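PDB 3JQ0: SusD superfamily protein from Bacteroides vulgatus ATCC 8482, which probably binds nutrients, likely glycans, at the outer membrane as a member of the SusD family. Local coordinates for residues N16-H20 with L175-W180; E242-H248 with D358-Y364; I338-F342 with E441-E445. All coordinates share one frame; numbering follows the deposited sequence. Where two conformers were deposited one is given.

Interaction 1: residues N16-H20 with L175-W180; sequences NTGLH and LGRHFW. With GOL (glycerol), chain D.
Phe179 lies over one face of the His20 imidazole, its CD2 only 3.4 Å from His20 CE1, while the edge of that imidazole meets the backbone N of Trp180. The ring planes are 33° apart, so the pair meets obliquely. At the edge of the Phe179 ring stand Thr17 OG1, hydrogen-bonded to Thr13 O, and Asn16 ND2; the amide also touches Leu175 CD1 at 3.6 Å, though its hydrogen bond goes to Glu106. Both imidazole nitrogens are engaged: Trp180 N donates to His20 NE2 over 2.9 Å and nearly straight (171°), and His20 ND1 donates to Asn16 O, one turn back in its own helix, which fixes the rotation of the ring. An alanine at His20 would remove NE2 and the ring, and is likely to leave Trp180 N without its acceptor and one face of Phe179 without its neighbour. A glycerol, probably from the crystallisation liquor, bridges the two segments: its O1 donates to His178 O at 2.7 Å, its O2 more weakly to His20 O. Within the N-terminal SusD-type region, the imidazole thus ties helix 9-25 to Phe179, last residue of a type I turn, and to Trp180 after it, just before helix 182-199. Helix 97-122 packs against both segments through Glu106, and Trp180 leads on to Tyr113 and to an edge-to-face meeting with Phe245.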
loop_
_atom_site.group_PDB
_atom_site.type_symbol
_atom_site.label_atom_id
_atom_site.label_comp_id
_atom_site.label_asym_id
_atom_site.label_seq_id
_atom_site.Cartn_x
_atom_site.Cartn_y
_atom_site.Cartn_z
ATOM N N ASN A 16 5.895 23.201 -1.889
ATOM C CA ASN A 16 4.871 22.165 -1.920
ATOM C C ASN A 16 5.306 20.972 -2.774
ATOM O O ASN A 16 5.105 19.795 -2.434
ATOM C CB ASN A 16 3.544 22.735 -2.442
ATOM C CG ASN A 16 2.407 21.762 -2.312
ATOM O OD1 ASN A 16 2.214 21.146 -1.242
ATOM N ND2 ASN A 16 1.606 21.641 -3.375
ATOM N N THR A 17 5.921 21.283 -3.921
ATOM C CA THR A 17 6.422 20.260 -4.801
ATOM C C THR A 17 7.504 19.447 -4.054
ATOM O O THR A 17 7.545 18.209 -4.127
ATOM C CB THR A 17 6.940 20.893 -6.116
ATOM O OG1 THR A 17 5.828 21.536 -6.732
ATOM C CG2 THR A 17 7.529 19.850 -7.050
ATOM N N GLY A 18 8.363 20.149 -3.312
ATOM C CA GLY A 18 9.367 19.493 -2.517
ATOM C C GLY A 18 8.790 18.585 -1.430
ATOM O O GLY A 18 9.353 17.489 -1.177
ATOM N N LEU A 19 7.707 19.001 -0.780
ATOM C CA LEU A 19 7.057 18.142 0.236
ATOM C C LEU A 19 6.616 16.839 -0.409
ATOM O O LEU A 19 6.778 15.744 0.145
ATOM C CB LEU A 19 5.858 18.818 0.859
ATOM C CG LEU A 19 6.180 20.039 1.698
ATOM C CD1 LEU A 19 4.856 20.625 2.252
ATOM C CD2 LEU A 19 7.163 19.737 2.809
ATOM N N HIS A 20 5.995 16.943 -1.565
ATOM C CA HIS A 20 5.530 15.769 -2.289
ATOM C C HIS A 20 6.693 14.874 -2.736
ATOM O O HIS A 20 6.597 13.644 -2.691
ATOM C CB HIS A 20 4.595 16.167 -3.431
ATOM C CG HIS A 20 3.230 16.609 -2.971
ATOM N ND1 HIS A 20 2.947 17.867 -2.462
ATOM C CD2 HIS A 20 2.048 15.928 -2.972
ATOM C CE1 HIS A 20 1.642 17.909 -2.202
ATOM N NE2 HIS A 20 1.075 16.741 -2.449
ATOM N N LEU A 175 -4.157 20.174 -8.271
ATOM C CA LEU A 175 -2.754 20.011 -8.602
ATOM C C LEU A 175 -2.455 18.598 -9.138
ATOM O O LEU A 175 -1.293 18.178 -9.187
ATOM C CB LEU A 175 -1.903 20.321 -7.408
ATOM C CG LEU A 175 -1.994 21.767 -6.923
ATOM C CD1 LEU A 175 -1.176 21.980 -5.691
ATOM C CD2 LEU A 175 -1.529 22.778 -7.997
ATOM N N GLY A 176 -3.512 17.903 -9.545
ATOM C CA GLY A 176 -3.393 16.552 -10.102
ATOM C C GLY A 176 -3.530 15.448 -9.056
ATOM O O GLY A 176 -3.422 15.687 -7.852
ATOM N N ARG A 177 -3.722 14.233 -9.559
ATOM C CA ARG A 177 -3.892 13.066 -8.687
ATOM C C ARG A 177 -2.594 12.634 -8.049
ATOM O O ARG A 177 -2.631 11.796 -7.153
ATOM C CB ARG A 177 -4.512 11.920 -9.478
ATOM C CG ARG A 177 -5.897 12.228 -9.985
ATOM C CD ARG A 177 -6.308 11.312 -11.160
ATOM N NE ARG A 177 -7.526 11.814 -11.782
ATOM C CZ ARG A 177 -8.756 11.477 -11.451
ATOM N NH1 ARG A 177 -9.005 10.521 -10.584
ATOM N NH2 ARG A 177 -9.776 12.046 -12.075
ATOM N N HIS A 178 -1.465 13.176 -8.503
ATOM C CA HIS A 178 -0.198 12.885 -7.854
ATOM C C HIS A 178 0.164 13.896 -6.768
ATOM O O HIS A 178 1.224 13.795 -6.182
ATOM C CB HIS A 178 0.878 12.775 -8.921
ATOM C CG HIS A 178 1.070 14.050 -9.670
ATOM N ND1 HIS A 178 0.011 14.719 -10.242
ATOM C CD2 HIS A 178 2.170 14.780 -9.909
ATOM C CE1 HIS A 178 0.462 15.818 -10.805
ATOM N NE2 HIS A 178 1.768 15.859 -10.638
ATOM N N PHE A 179 -0.752 14.826 -6.477
ATOM C CA PHE A 179 -0.639 15.740 -5.356
ATOM C C PHE A 179 -1.802 15.452 -4.419
ATOM O O PHE A 179 -2.864 14.995 -4.829
ATOM C CB PHE A 179 -0.643 17.220 -5.810
ATOM C CG PHE A 179 0.719 17.708 -6.255
ATOM C CD1 PHE A 179 1.366 17.190 -7.378
ATOM C CD2 PHE A 179 1.379 18.674 -5.531
ATOM C CE1 PHE A 179 2.621 17.662 -7.749
ATOM C CE2 PHE A 179 2.633 19.122 -5.903
ATOM C CZ PHE A 179 3.264 18.605 -6.971
ATOM N N TRP A 180 -1.615 15.761 -3.130
ATOM C CA TRP A 180 -2.648 15.523 -2.156
ATOM C C TRP A 180 -3.898 16.355 -2.480
ATOM O O TRP A 180 -3.803 17.440 -3.038
ATOM C CB TRP A 180 -2.125 15.793 -0.729
ATOM C CG TRP A 180 -2.957 15.185 0.362
ATOM C CD1 TRP A 180 -4.044 15.746 0.998
ATOM C CD2 TRP A 180 -2.776 13.885 0.928
ATOM N NE1 TRP A 180 -4.513 14.869 1.939
ATOM C CE2 TRP A 180 -3.787 13.719 1.919
ATOM C CE3 TRP A 180 -1.848 12.865 0.731
ATOM C CZ2 TRP A 180 -3.925 12.564 2.662
ATOM C CZ3 TRP A 180 -1.978 11.693 1.483
ATOM C CH2 TRP A 180 -3.002 11.564 2.445
HETATM C C1 GOL D . 4.474 12.611 -5.835
HETATM O O1 GOL D . 3.492 12.403 -6.767
HETATM C C2 GOL D . 5.687 13.213 -6.489
HETATM O O2 GOL D . 6.668 13.599 -5.581
HETATM C C3 GOL D . 5.383 14.447 -7.327
HETATM O O3 GOL D . 4.215 15.135 -6.937
#

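Interaction 2: residues E242-H248 with D358-Y364; sequences EMIFTIH and DFPIYRY
Glu242 sends CG anti to its own backbone nitrogen (chi1 -174°), and Arg363, with CG anti to the carbonyl carbon, bends at chi3 (-76°), which brings NH1 to OE2 of Glu242 in a 2.9 Å salt bridge. The carboxylate oxygen lies in the guanidinium plane, but NH1 meets it from above the carboxylate plane. Each charge has further partners: Glu242 OE1 pairs with Arg392, and Arg363 with Glu441 and Glu445.

The backbones form a short two-stranded antiparallel ribbon with two classic beta bulges. The N-H groups of Ile244 and Phe245 both donate to Tyr362 O; Tyr362 N and Ile361 N both donate to Phe245 O, each at 3.0 Å. Two carbonyls therefore each take two N-H groups, and the strands turn a corner here. Beyond the bulges Ile247 and Phe359 make a regular hydrogen-bonded pair, with Ile247 N 2.8 Å from Phe359 O.

Ile361 packs on two apolar neighbours: its CB touches Phe245 CD2 at 3.7 Å, the two side chains running side by side, and its CG1 meets Ile247 CG1. On the face that carries Thr246, selenomethionine Met243 lays its methyl CE 3.8 Å from Pro360 CG. At the far end a water bridges Asp358 OD2, to which it donates, and Thr246 OG1; Asp358 OD1 is held by Lys238.

Phe245 and Ile247 rest on Leu23 and Arg24 of helix 9-25, while Ile244 and Tyr362 pack on helix 182-199. Ile232 of helix 229-233 touches Glu242, Met243 and Arg363, and helix 364-377 starts straight after Arg363.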
loop_
_atom_site.group_PDB
_atom_site.type_symbol
_atom_site.label_atom_id
_atom_site.label_comp_id
_atom_site.label_asym_id
_atom_site.label_seq_id
_atom_site.Cartn_x
_atom_site.Cartn_y
_atom_site.Cartn_z
ATOM N N GLU A 242 -9.100 5.895 -11.591
ATOM C CA GLU A 242 -9.027 5.114 -10.388
ATOM C C GLU A 242 -8.110 5.735 -9.353
ATOM O O GLU A 242 -8.212 5.422 -8.156
ATOM C CB GLU A 242 -8.644 3.701 -10.715
ATOM C CG GLU A 242 -8.715 2.813 -9.467
ATOM C CD GLU A 242 -9.082 1.411 -9.639
ATOM O OE1 GLU A 242 -9.508 1.091 -10.763
ATOM O OE2 GLU A 242 -9.009 0.666 -8.633
HETATM N N MSE A 243 -7.183 6.572 -9.770
HETATM C CA MSE A 243 -6.230 7.158 -8.859
HETATM C C MSE A 243 -6.803 8.305 -8.055
HETATM O O MSE A 243 -7.271 9.302 -8.599
HETATM C CB MSE A 243 -5.008 7.648 -9.626
HETATM C CG MSE A 243 -4.303 6.562 -10.422
HETATM SE SE MSE A 243 -3.667 5.129 -9.277
HETATM C CE MSE A 243 -3.208 3.898 -10.613
ATOM N N ILE A 244 -6.821 8.136 -6.740
ATOM C CA ILE A 244 -7.165 9.194 -5.804
ATOM C C ILE A 244 -5.884 9.932 -5.397
ATOM O O ILE A 244 -5.835 11.165 -5.489
ATOM C CB ILE A 244 -7.912 8.625 -4.559
ATOM C CG1 ILE A 244 -9.241 7.964 -4.967
ATOM C CG2 ILE A 244 -8.094 9.733 -3.515
ATOM C CD1 ILE A 244 -9.696 6.950 -3.925
ATOM N N PHE A 245 -4.862 9.162 -4.984
ATOM C CA PHE A 245 -3.545 9.741 -4.702
ATOM C C PHE A 245 -2.534 8.724 -5.161
ATOM O O PHE A 245 -2.592 7.553 -4.784
ATOM C CB PHE A 245 -3.366 10.087 -3.230
ATOM C CG PHE A 245 -2.006 10.658 -2.907
ATOM C CD1 PHE A 245 -1.481 11.738 -3.650
ATOM C CD2 PHE A 245 -1.226 10.158 -1.888
ATOM C CE1 PHE A 245 -0.229 12.244 -3.383
ATOM C CE2 PHE A 245 0.014 10.676 -1.623
ATOM C CZ PHE A 245 0.514 11.718 -2.346
ATOM N N THR A 246 -1.656 9.152 -6.051
ATOM C CA THR A 246 -0.654 8.284 -6.651
ATOM C C THR A 246 0.699 8.992 -6.661
ATOM O O THR A 246 0.763 10.191 -6.914
ATOM C CB THR A 246 -1.130 7.873 -8.082
ATOM O OG1 THR A 246 -0.221 6.913 -8.599
ATOM C CG2 THR A 246 -1.297 9.063 -9.042
ATOM N N ILE A 247 1.744 8.243 -6.349
ATOM C CA ILE A 247 3.101 8.785 -6.323
ATOM C C ILE A 247 3.644 8.811 -7.749
ATOM O O ILE A 247 3.776 7.769 -8.394
ATOM C CB ILE A 247 4.045 7.957 -5.452
ATOM C CG1 ILE A 247 3.577 7.859 -4.024
ATOM C CG2 ILE A 247 5.477 8.470 -5.526
ATOM C CD1 ILE A 247 3.457 9.092 -3.295
ATOM N N HIS A 248 3.930 10.008 -8.266
ATOM C CA HIS A 248 4.511 10.166 -9.595
ATOM C C HIS A 248 5.975 9.784 -9.625
ATOM O O HIS A 248 6.770 10.386 -8.939
ATOM C CB HIS A 248 4.363 11.600 -10.078
ATOM C CG HIS A 248 5.030 11.825 -11.414
ATOM N ND1 HIS A 248 4.560 11.318 -12.610
ATOM C CD2 HIS A 248 6.242 12.327 -11.689
ATOM C CE1 HIS A 248 5.378 11.669 -13.582
ATOM N NE2 HIS A 248 6.432 12.226 -13.046
ATOM N N ASP A 358 4.073 4.892 -11.847
ATOM C CA ASP A 358 3.603 5.543 -10.643
ATOM C C ASP A 358 3.253 4.501 -9.579
ATOM O O ASP A 358 2.925 3.368 -9.916
ATOM C CB ASP A 358 2.339 6.387 -10.924
ATOM C CG ASP A 358 2.614 7.653 -11.723
ATOM O OD1 ASP A 358 3.798 7.982 -11.985
ATOM O OD2 ASP A 358 1.592 8.307 -12.055
ATOM N N PHE A 359 3.353 4.856 -8.308
ATOM C CA PHE A 359 3.020 3.954 -7.218
ATOM C C PHE A 359 1.743 4.408 -6.543
ATOM O O PHE A 359 1.719 5.443 -5.880
ATOM C CB PHE A 359 4.120 3.865 -6.180
ATOM C CG PHE A 359 3.825 2.896 -5.085
ATOM C CD1 PHE A 359 3.562 1.567 -5.393
ATOM C CD2 PHE A 359 3.754 3.277 -3.777
ATOM C CE1 PHE A 359 3.312 0.649 -4.419
ATOM C CE2 PHE A 359 3.495 2.329 -2.783
ATOM C CZ PHE A 359 3.260 1.010 -3.119
ATOM N N PRO A 360 0.621 3.698 -6.748
ATOM C CA PRO A 360 -0.647 4.153 -6.140
ATOM C C PRO A 360 -0.594 4.084 -4.622
ATOM O O PRO A 360 -0.080 3.122 -4.067
ATOM C CB PRO A 360 -1.678 3.153 -6.688
ATOM C CG PRO A 360 -1.037 2.505 -7.884
ATOM C CD PRO A 360 0.437 2.473 -7.554
ATOM N N ILE A 361 -1.164 5.093 -3.982
ATOM C CA ILE A 361 -1.382 5.135 -2.524
ATOM C C ILE A 361 -2.833 4.839 -2.226
ATOM O O ILE A 361 -3.174 3.946 -1.434
ATOM C CB ILE A 361 -0.894 6.458 -1.899
ATOM C CG1 ILE A 361 0.615 6.652 -2.108
ATOM C CG2 ILE A 361 -1.295 6.547 -0.435
ATOM C CD1 ILE A 361 1.477 5.663 -1.396
ATOM N N TYR A 362 -3.722 5.628 -2.828
ATOM C CA TYR A 362 -5.177 5.420 -2.705
ATOM C C TYR A 362 -5.808 5.274 -4.069
ATOM O O TYR A 362 -5.726 6.222 -4.878
ATOM C CB TYR A 362 -5.853 6.551 -1.945
ATOM C CG TYR A 362 -5.477 6.705 -0.490
ATOM C CD1 TYR A 362 -5.481 5.604 0.378
ATOM C CD2 TYR A 362 -5.160 7.935 0.030
ATOM C CE1 TYR A 362 -5.230 5.757 1.724
ATOM C CE2 TYR A 362 -4.897 8.097 1.396
ATOM C CZ TYR A 362 -4.921 6.992 2.243
ATOM O OH TYR A 362 -4.678 7.206 3.588
ATOM N N ARG A 363 -6.459 4.132 -4.286
ATOM C CA ARG A 363 -7.202 3.800 -5.496
ATOM C C ARG A 363 -8.670 3.686 -5.225
ATOM O O ARG A 363 -9.061 3.333 -4.089
ATOM C CB ARG A 363 -6.713 2.336 -6.045
ATOM C CG ARG A 363 -5.367 2.319 -6.617
ATOM C CD ARG A 363 -5.133 1.220 -7.484
ATOM N NE ARG A 363 -4.912 -0.090 -6.899
ATOM C CZ ARG A 363 -5.708 -1.130 -7.055
ATOM N NH1 ARG A 363 -6.928 -1.061 -7.555
ATOM N NH2 ARG A 363 -5.250 -2.311 -6.674
ATOM N N TYR A 364 -9.515 3.854 -6.243
ATOM C CA TYR A 364 -10.938 3.741 -6.020
ATOM C C TYR A 364 -11.358 2.334 -5.509
ATOM O O TYR A 364 -12.270 2.250 -4.690
ATOM C CB TYR A 364 -11.734 4.146 -7.245
ATOM C CG TYR A 364 -13.203 4.304 -6.968
ATOM C CD1 TYR A 364 -13.659 5.311 -6.153
ATOM C CD2 TYR A 364 -14.155 3.459 -7.509
ATOM C CE1 TYR A 364 -15.006 5.461 -5.887
ATOM C CE2 TYR A 364 -15.502 3.615 -7.266
ATOM C CZ TYR A 364 -15.929 4.618 -6.453
ATOM O OH TYR A 364 -17.255 4.808 -6.153
HETATM O O HOH W 1 -0.867 7.073 -11.773
#

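Interaction 3: residues I338-F342 with E441-E445; sequences ITYKF and EFMFE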
loop_
_atom_site.group_PDB
_atom_site.type_symbol
_atom_site.label_atom_id
_atom_site.label_comp_id
_atom_site.label_asym_id
_atom_site.label_seq_id
_atom_site.Cartn_x
_atom_site.Cartn_y
_atom_site.Cartn_z
ATOM N N ILE A 338 7.157 -14.855 -9.968
ATOM C CA ILE A 338 7.845 -13.567 -10.007
ATOM C C ILE A 338 6.806 -12.448 -9.879
ATOM O O ILE A 338 5.656 -12.549 -10.320
ATOM C CB ILE A 338 8.742 -13.364 -11.251
ATOM C CG1 ILE A 338 7.915 -13.393 -12.527
ATOM C CG2 ILE A 338 9.850 -14.395 -11.285
ATOM C CD1 ILE A 338 8.668 -12.897 -13.796
ATOM N N THR A 339 7.250 -11.391 -9.211
ATOM C CA THR A 339 6.474 -10.161 -9.048
ATOM C C THR A 339 6.176 -9.545 -10.399
ATOM O O THR A 339 7.086 -9.302 -11.180
ATOM C CB THR A 339 7.295 -9.172 -8.222
ATOM O OG1 THR A 339 7.746 -9.789 -7.032
ATOM C CG2 THR A 339 6.512 -7.903 -7.939
ATOM N N TYR A 340 4.900 -9.256 -10.684
ATOM C CA TYR A 340 4.531 -8.929 -12.073
ATOM C C TYR A 340 3.612 -7.709 -12.203
ATOM O O TYR A 340 3.407 -7.271 -13.312
ATOM C CB TYR A 340 3.885 -10.167 -12.734
ATOM C CG TYR A 340 4.199 -10.354 -14.206
ATOM C CD1 TYR A 340 5.497 -10.524 -14.648
ATOM C CD2 TYR A 340 3.161 -10.474 -15.118
ATOM C CE1 TYR A 340 5.751 -10.752 -15.990
ATOM C CE2 TYR A 340 3.421 -10.728 -16.449
ATOM C CZ TYR A 340 4.707 -10.871 -16.863
ATOM O OH TYR A 340 4.965 -11.141 -18.216
ATOM N N LYS A 341 3.126 -7.130 -11.106
ATOM C CA LYS A 341 2.117 -6.079 -11.235
ATOM C C LYS A 341 2.602 -4.829 -11.942
ATOM O O LYS A 341 1.888 -4.215 -12.693
ATOM C CB LYS A 341 1.601 -5.701 -9.842
ATOM C CG LYS A 341 0.620 -4.521 -9.850
ATOM C CD LYS A 341 -0.026 -4.309 -8.473
ATOM C CE LYS A 341 -1.219 -5.240 -8.245
ATOM N NZ LYS A 341 -1.777 -5.095 -6.860
ATOM N N PHE A 342 3.815 -4.382 -11.582
ATOM C CA PHE A 342 4.395 -3.157 -12.127
ATOM C C PHE A 342 5.359 -3.535 -13.244
ATOM O O PHE A 342 6.411 -4.138 -13.024
ATOM C CB PHE A 342 5.017 -2.310 -11.024
ATOM C CG PHE A 342 3.995 -1.872 -9.987
ATOM C CD1 PHE A 342 3.138 -0.831 -10.238
ATOM C CD2 PHE A 342 3.869 -2.528 -8.768
ATOM C CE1 PHE A 342 2.210 -0.416 -9.317
ATOM C CE2 PHE A 342 2.926 -2.112 -7.847
ATOM C CZ PHE A 342 2.103 -1.057 -8.126
ATOM N N GLU A 441 -6.516 -7.848 -4.488
ATOM C CA GLU A 441 -6.550 -6.582 -5.179
ATOM C C GLU A 441 -5.207 -5.824 -5.018
ATOM O O GLU A 441 -4.853 -5.060 -5.926
ATOM C CB GLU A 441 -7.713 -5.752 -4.603
ATOM C CG GLU A 441 -7.984 -4.452 -5.315
ATOM C CD GLU A 441 -8.451 -4.557 -6.775
ATOM O OE1 GLU A 441 -9.024 -5.612 -7.123
ATOM O OE2 GLU A 441 -8.293 -3.527 -7.512
ATOM N N PHE A 442 -4.506 -5.970 -3.890
ATOM C CA PHE A 442 -3.483 -5.028 -3.474
ATOM C C PHE A 442 -2.092 -5.610 -3.290
ATOM O O PHE A 442 -1.257 -5.006 -2.623
ATOM C CB PHE A 442 -3.903 -4.266 -2.193
ATOM C CG PHE A 442 -5.104 -3.368 -2.420
ATOM C CD1 PHE A 442 -4.990 -2.247 -3.239
ATOM C CD2 PHE A 442 -6.328 -3.646 -1.841
ATOM C CE1 PHE A 442 -6.094 -1.410 -3.467
ATOM C CE2 PHE A 442 -7.401 -2.827 -2.069
ATOM C CZ PHE A 442 -7.311 -1.762 -2.926
HETATM N N MSE A 443 -1.765 -6.738 -3.940
HETATM C CA MSE A 443 -0.397 -7.218 -3.837
HETATM C C MSE A 443 0.585 -6.164 -4.247
HETATM O O MSE A 443 0.385 -5.475 -5.274
HETATM C CB MSE A 443 -0.177 -8.482 -4.706
HETATM C CG MSE A 443 -1.030 -9.654 -4.369
HETATM SE SE MSE A 443 -0.473 -11.262 -5.272
HETATM C CE MSE A 443 1.052 -11.635 -4.111
ATOM N N PHE A 444 1.689 -6.026 -3.491
ATOM C CA PHE A 444 2.756 -5.061 -3.788
ATOM C C PHE A 444 2.347 -3.591 -3.592
ATOM O O PHE A 444 3.098 -2.711 -3.932
ATOM C CB PHE A 444 3.397 -5.277 -5.190
ATOM C CG PHE A 444 3.584 -6.723 -5.515
ATOM C CD1 PHE A 444 4.426 -7.529 -4.758
ATOM C CD2 PHE A 444 2.864 -7.340 -6.525
ATOM C CE1 PHE A 444 4.556 -8.857 -4.962
ATOM C CE2 PHE A 444 2.995 -8.707 -6.761
ATOM C CZ PHE A 444 3.847 -9.463 -5.964
ATOM N N GLU A 445 1.191 -3.344 -2.972
ATOM C CA GLU A 445 0.700 -2.011 -2.722
ATOM C C GLU A 445 0.687 -1.634 -1.252
ATOM O O GLU A 445 0.246 -0.548 -0.905
ATOM C CB GLU A 445 -0.654 -1.761 -3.386
ATOM C CG GLU A 445 -0.587 -1.742 -4.916
ATOM C CD GLU A 445 -1.961 -1.593 -5.522
ATOM O OE1 GLU A 445 -2.433 -0.423 -5.525
ATOM O OE2 GLU A 445 -2.516 -2.588 -6.044
HETATM O O HOH W 2 -2.974 -7.725 -6.707
#
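Lys341 NZ reaches into a type II beta turn, Phe442 to Glu445, that follows helix 430-441; it holds the turn through Met443 O and Glu445 OE2, and the last residue of the helix through Glu441 O. Met443 O and Glu445 OE2 are each 2.7 Å from NZ, the first met in the carbonyl plane on a lone pair and the second, a salt bridge, on its anti lone pair. Glu441 O takes a longer bond of 3.2 Å from NZ, from above its carbonyl plane, and a water that accepts from NZ also accepts from Met443 N. The buried ammonium group thus meets one carboxylate and two carbonyls, an arrangement likely to favour its protonated form. The lysine gets there with its chain extended through chi2 and bent at chi3 (-83°).

Next to the lysine, the Phe444 ring is sandwiched: Thr339 CG2 lies over one face and Met443 CB over the other, offset toward the rim. Phe342 presents its edge to Glu445 CG and to Phe444 O, a buried carbonyl with no hydrogen-bond partner in the model.

Further out, Thr339 OG1 is tied to Leu265 O, and Glu445 OE2 takes a second cation from strand 359-363. Phe233 of helix 229-233 touches Lys341 and Glu445 and meets the Phe342 ring. The contact joins the end of strand 332-339 and the loop after it to the turn between helices 430-441 and 448-455. Thr339 CG2 sits 3.6 Å from the centroid of the Phe444 ring, just 7° off its normal, a CH-pi contact.

In the fold
Interaction 2 is the middle link. Its centre is about 12 Å from that of interaction 1 and about 14 Å from that of interaction 3, whereas the centres of interactions 1 and 3 lie about 24 Å apart and the two do not touch. Arg177 joins the first two, with its NH1 to Met243 O and its O to Thr246 N; Arg363 joins the last two through its carboxylate partners. Along the chain, interaction 1 closes before the others open, and the segments of interactions 2 and 3 alternate, all four within the SusD-family part of the chain. Helix 9-25 serves interactions 1 and 2, so the small bulged sheet connects the N-terminal helices to the turn after helix 430-441.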